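Local coordinates for protein 5-dehydro-2-deoxygluconokinase (Bacillus halodurans C-125, PDB 2QCV) that probably phosphorylates 5-dehydro-2-deoxy-D-gluconate with ATP in the breakdown of myo-inositol, as a sugar kinase of the PfkB family, at residues G18-D23 and A61-K66; K41-S46 and R74-Y79. All coordinates share one frame; numbering follows the deposited sequence. Where two conformers were deposited one is given.

Overall arrangement
Both contacts tie the four-stranded lid sheet of this ribokinase-like subunit to its large alpha/beta domain. Contact 1 lies about 11 Å from the centre of the chain, measured from its own centre, where the connection leading into lid strand 21-26 leaves the main sheet beside strand 61-67; contact 2, about 15 Å out, sets lid strand 38-44 against helix 71-82, which follows strand 61-67 in the chain. Both are largely buried, yet contact 1 rests on backbone polar groups, three waters and one ring, whereas contact 2 is held by side chains, with a lysine over a phenylalanine and partners from a second subunit. They meet where C21 O probably bonds to G44 N and where I76 packs on A20.

Contact 1 (G18-D23 and A61-K66); sequences GRACID and AGFIGK
The crossing from the main alpha/beta sheet into the lid of this PfkB-family kinase begins here, as G18-D23 peels away from strand 61-67. G18, just after strand 12-17, still bonds to 61-67: its N donates to I64 O at 3.1 Å. Beyond it the chains part and water fills in. One water accepts from K66 N and lies within bonding distance of G18 O; a second receives A20 N, with G18 O and K66 O within bonding distance; a third lies 2.6 Å from A20 O and also donates to K66 O. The waters thus bridge backbone groups across the gap between the diverging chains.

Beside this water-filled seam lies the F63 ring. With CG anti to the backbone N (chi1 -158°), it reaches toward the departing chain. R19 O meets it at the edge, 3.8 Å from CZ, while G18 O comes in obliquely, 3.6 Å from CE2. A20 CB touches the same CE2 at 4.1 Å, a small methyl that also packs on A48 of helix 46-56 and I76 of helix 71-82. An alanine in place of F63 would remove the ring and would probably leave A20 and the backbone at G18 without their apolar neighbour. Glycine suits G18, whose phi of 141° would jam a CB against the preceding carbonyl, and G65, where a CB would strike both G18 O and the ring. R19 turns the other way, to a salt bridge with D123. A strand of the alpha/beta sheet running on into a small beta lid is characteristic of the ribokinase-like fold of PfkB kinases.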
# COMPACT_ATOMS: atom_id res chain seq x y z
N GLY A 18 -19.71 3.28 13.67
CA GLY A 18 -18.39 2.68 13.63
C GLY A 18 -18.48 1.20 13.30
O GLY A 18 -19.10 0.82 12.31
N ARG A 19 -17.82 0.38 14.12
CA ARG A 19 -17.58 -1.04 13.82
C ARG A 19 -18.67 -1.98 14.29
O ARG A 19 -19.04 -2.01 15.48
CB ARG A 19 -16.28 -1.50 14.49
CG ARG A 19 -15.97 -2.97 14.34
CD ARG A 19 -14.52 -3.25 14.82
NE ARG A 19 -13.60 -2.69 13.83
CZ ARG A 19 -12.34 -2.33 14.05
NH1 ARG A 19 -11.76 -2.53 15.23
NH2 ARG A 19 -11.65 -1.81 13.04
N ALA A 20 -19.10 -2.83 13.35
CA ALA A 20 -19.84 -4.05 13.65
C ALA A 20 -19.03 -5.17 13.00
O ALA A 20 -18.76 -5.13 11.79
CB ALA A 20 -21.25 -4.02 13.10
N CYS A 21 -18.55 -6.11 13.81
CA CYS A 21 -17.69 -7.14 13.28
C CYS A 21 -18.09 -8.51 13.84
O CYS A 21 -19.16 -8.68 14.40
CB CYS A 21 -16.23 -6.79 13.57
SG CYS A 21 -15.87 -6.75 15.26
N ILE A 22 -17.22 -9.49 13.63
CA ILE A 22 -17.43 -10.85 14.14
C ILE A 22 -16.52 -11.10 15.33
O ILE A 22 -15.30 -10.91 15.26
CB ILE A 22 -17.13 -11.89 13.07
CG1 ILE A 22 -18.09 -11.69 11.87
CG2 ILE A 22 -17.26 -13.37 13.64
CD1 ILE A 22 -19.54 -11.92 12.26
N ASP A 23 -17.13 -11.56 16.41
CA ASP A 23 -16.38 -12.12 17.53
C ASP A 23 -16.48 -13.65 17.44
O ASP A 23 -17.55 -14.23 17.19
CB ASP A 23 -16.96 -11.66 18.85
CG ASP A 23 -16.59 -10.22 19.22
OD1 ASP A 23 -15.85 -9.55 18.47
OD2 ASP A 23 -17.07 -9.78 20.27
N ALA A 61 -32.78 1.66 18.69
CA ALA A 61 -31.44 1.93 18.24
C ALA A 61 -31.29 1.78 16.72
O ALA A 61 -31.97 0.97 16.07
CB ALA A 61 -30.43 1.02 18.98
N GLY A 62 -30.40 2.60 16.18
CA GLY A 62 -29.96 2.54 14.79
C GLY A 62 -28.46 2.54 14.71
O GLY A 62 -27.77 2.61 15.74
N PHE A 63 -27.94 2.46 13.49
CA PHE A 63 -26.51 2.22 13.28
C PHE A 63 -26.06 2.78 11.94
O PHE A 63 -26.76 2.64 10.93
CB PHE A 63 -26.19 0.70 13.34
CG PHE A 63 -24.74 0.39 13.66
CD1 PHE A 63 -24.29 0.41 14.94
CD2 PHE A 63 -23.84 0.10 12.66
CE1 PHE A 63 -22.96 0.12 15.24
CE2 PHE A 63 -22.53 -0.16 12.96
CZ PHE A 63 -22.09 -0.15 14.27
N ILE A 64 -24.88 3.39 11.95
CA ILE A 64 -24.18 3.83 10.74
C ILE A 64 -22.89 3.06 10.68
O ILE A 64 -22.00 3.22 11.52
CB ILE A 64 -23.91 5.35 10.71
CG1 ILE A 64 -25.25 6.13 10.83
CG2 ILE A 64 -23.15 5.75 9.41
CD1 ILE A 64 -25.08 7.59 11.18
N GLY A 65 -22.78 2.16 9.70
CA GLY A 65 -21.54 1.42 9.55
C GLY A 65 -21.46 0.68 8.23
O GLY A 65 -22.45 0.56 7.51
N LYS A 66 -20.25 0.22 7.92
CA LYS A 66 -19.99 -0.52 6.70
C LYS A 66 -19.69 -1.97 7.03
O LYS A 66 -18.96 -2.27 7.99
CB LYS A 66 -18.87 0.11 5.92
CG LYS A 66 -18.51 -0.61 4.62
CD LYS A 66 -17.70 0.26 3.65
CE LYS A 66 -18.59 1.25 2.87
NZ LYS A 66 -17.75 2.18 2.01
O HOH W 1 -18.21 1.31 9.75
O HOH W 2 -19.49 -1.61 10.77
O HOH W 3 -18.11 -4.65 9.28

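Contact 2 (K41-S46 and R74-Y79); sequences KYVGGS and RFIESY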
# COMPACT_ATOMS: atom_id res chain seq x y z
N LYS A 41 -19.68 -17.93 17.04
CA LYS A 41 -19.80 -16.70 16.26
C LYS A 41 -20.84 -15.74 16.85
O LYS A 41 -22.02 -16.10 17.01
CB LYS A 41 -20.23 -17.06 14.84
CG LYS A 41 -20.21 -15.94 13.86
CD LYS A 41 -20.69 -16.36 12.50
CE LYS A 41 -22.19 -16.60 12.49
NZ LYS A 41 -22.70 -17.01 11.16
N TYR A 42 -20.39 -14.52 17.13
CA TYR A 42 -21.25 -13.45 17.62
C TYR A 42 -20.97 -12.17 16.84
O TYR A 42 -19.92 -12.01 16.22
CB TYR A 42 -20.98 -13.20 19.09
CG TYR A 42 -21.38 -14.32 19.98
CD1 TYR A 42 -22.70 -14.46 20.38
CD2 TYR A 42 -20.46 -15.23 20.41
CE1 TYR A 42 -23.07 -15.50 21.19
CE2 TYR A 42 -20.82 -16.27 21.22
CZ TYR A 42 -22.12 -16.41 21.60
OH TYR A 42 -22.47 -17.44 22.42
N VAL A 43 -21.92 -11.23 16.88
CA VAL A 43 -21.61 -9.88 16.41
C VAL A 43 -20.76 -9.24 17.52
O VAL A 43 -21.07 -9.36 18.73
CB VAL A 43 -22.88 -9.01 16.18
CG1 VAL A 43 -22.48 -7.56 15.81
CG2 VAL A 43 -23.80 -9.64 15.12
N GLY A 44 -19.73 -8.52 17.12
CA GLY A 44 -18.94 -7.72 18.08
C GLY A 44 -18.63 -6.35 17.54
O GLY A 44 -19.21 -5.93 16.54
N GLY A 45 -17.71 -5.65 18.21
CA GLY A 45 -17.40 -4.28 17.86
C GLY A 45 -18.10 -3.43 18.89
O GLY A 45 -19.29 -3.62 19.16
N SER A 46 -17.36 -2.48 19.46
CA SER A 46 -17.93 -1.65 20.55
C SER A 46 -19.27 -0.95 20.25
O SER A 46 -20.22 -1.17 20.99
CB SER A 46 -16.89 -0.66 21.06
OG SER A 46 -17.51 0.27 21.91
N ARG A 74 -23.64 -10.32 6.08
CA ARG A 74 -25.07 -10.61 6.09
C ARG A 74 -25.56 -11.15 7.42
O ARG A 74 -26.68 -10.85 7.84
CB ARG A 74 -25.46 -11.55 4.96
CG ARG A 74 -25.21 -10.94 3.63
CD ARG A 74 -25.79 -11.76 2.50
NE ARG A 74 -25.09 -13.03 2.26
CZ ARG A 74 -24.02 -13.18 1.47
NH1 ARG A 74 -23.48 -12.16 0.84
NH2 ARG A 74 -23.52 -14.38 1.30
N PHE A 75 -24.72 -11.92 8.10
CA PHE A 75 -25.04 -12.33 9.46
C PHE A 75 -25.18 -11.14 10.41
O PHE A 75 -26.11 -11.10 11.23
CB PHE A 75 -24.00 -13.30 10.01
CG PHE A 75 -24.08 -13.48 11.48
CD1 PHE A 75 -25.11 -14.22 12.06
CD2 PHE A 75 -23.12 -12.88 12.32
CE1 PHE A 75 -25.19 -14.35 13.43
CE2 PHE A 75 -23.19 -13.02 13.69
CZ PHE A 75 -24.21 -13.75 14.26
N ILE A 76 -24.24 -10.21 10.34
CA ILE A 76 -24.25 -9.03 11.21
C ILE A 76 -25.55 -8.26 10.96
O ILE A 76 -26.25 -7.92 11.91
CB ILE A 76 -23.04 -8.11 10.94
CG1 ILE A 76 -21.74 -8.67 11.55
CG2 ILE A 76 -23.26 -6.71 11.54
CD1 ILE A 76 -20.45 -8.18 10.91
N GLU A 77 -25.91 -8.04 9.70
CA GLU A 77 -27.15 -7.30 9.40
C GLU A 77 -28.37 -8.06 9.91
O GLU A 77 -29.25 -7.49 10.53
CB GLU A 77 -27.30 -7.04 7.89
CG GLU A 77 -28.48 -6.13 7.51
CD GLU A 77 -29.84 -6.80 7.54
OE1 GLU A 77 -29.95 -8.04 7.27
OE2 GLU A 77 -30.84 -6.09 7.86
N SER A 78 -28.43 -9.36 9.65
CA SER A 78 -29.57 -10.16 10.03
C SER A 78 -29.74 -10.28 11.53
O SER A 78 -30.87 -10.24 12.04
CB SER A 78 -29.49 -11.54 9.37
OG SER A 78 -29.48 -11.36 7.96
N TYR A 79 -28.63 -10.44 12.25
CA TYR A 79 -28.64 -10.51 13.70
C TYR A 79 -29.11 -9.18 14.32
O TYR A 79 -30.00 -9.16 15.19
CB TYR A 79 -27.25 -10.85 14.26
CG TYR A 79 -27.32 -11.00 15.77
CD1 TYR A 79 -27.71 -12.20 16.35
CD2 TYR A 79 -27.07 -9.93 16.60
CE1 TYR A 79 -27.82 -12.32 17.73
CE2 TYR A 79 -27.19 -10.05 17.97
CZ TYR A 79 -27.57 -11.25 18.53
OH TYR A 79 -27.66 -11.35 19.90
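K41 lies over F75 where the 41-44 part of strand 38-44, in the ribokinase-type lid, crosses the 74-79 part of helix 71-82 at 75°, with axes 8.8 Å apart at closest. From CB the lysine sets CG anti to its own backbone N (chi1 -171°), bringing CG to 4.2 Å from F75 CE2. The chain then bends at chi3 (72°) and lays CE almost exactly above the ring centre, 3.6 Å from the centroid, as a CH-pi contact. NZ follows over the same face at 4.1 Å from the centroid, a cation-pi contact, while bonding to T36 O of the second subunit. A long aliphatic chain ending in a charge suits this place, since it both covers the ring and reaches the neighbouring subunit. Y42 C stands at the ring's edge, and Y79 CB, one turn along the helix, lies on the opposite face, offset toward the rim.

V43 packs on the helix through CG2, which lies anti to its carbonyl carbon; a beta-branched residue suits a strand and offers this methyl close to the backbone. CG2 touches I76 CG1 at 4.2 Å and F75 CE2 at 3.7 Å, and meets the Y79 ring obliquely, 3.6 Å from CD2.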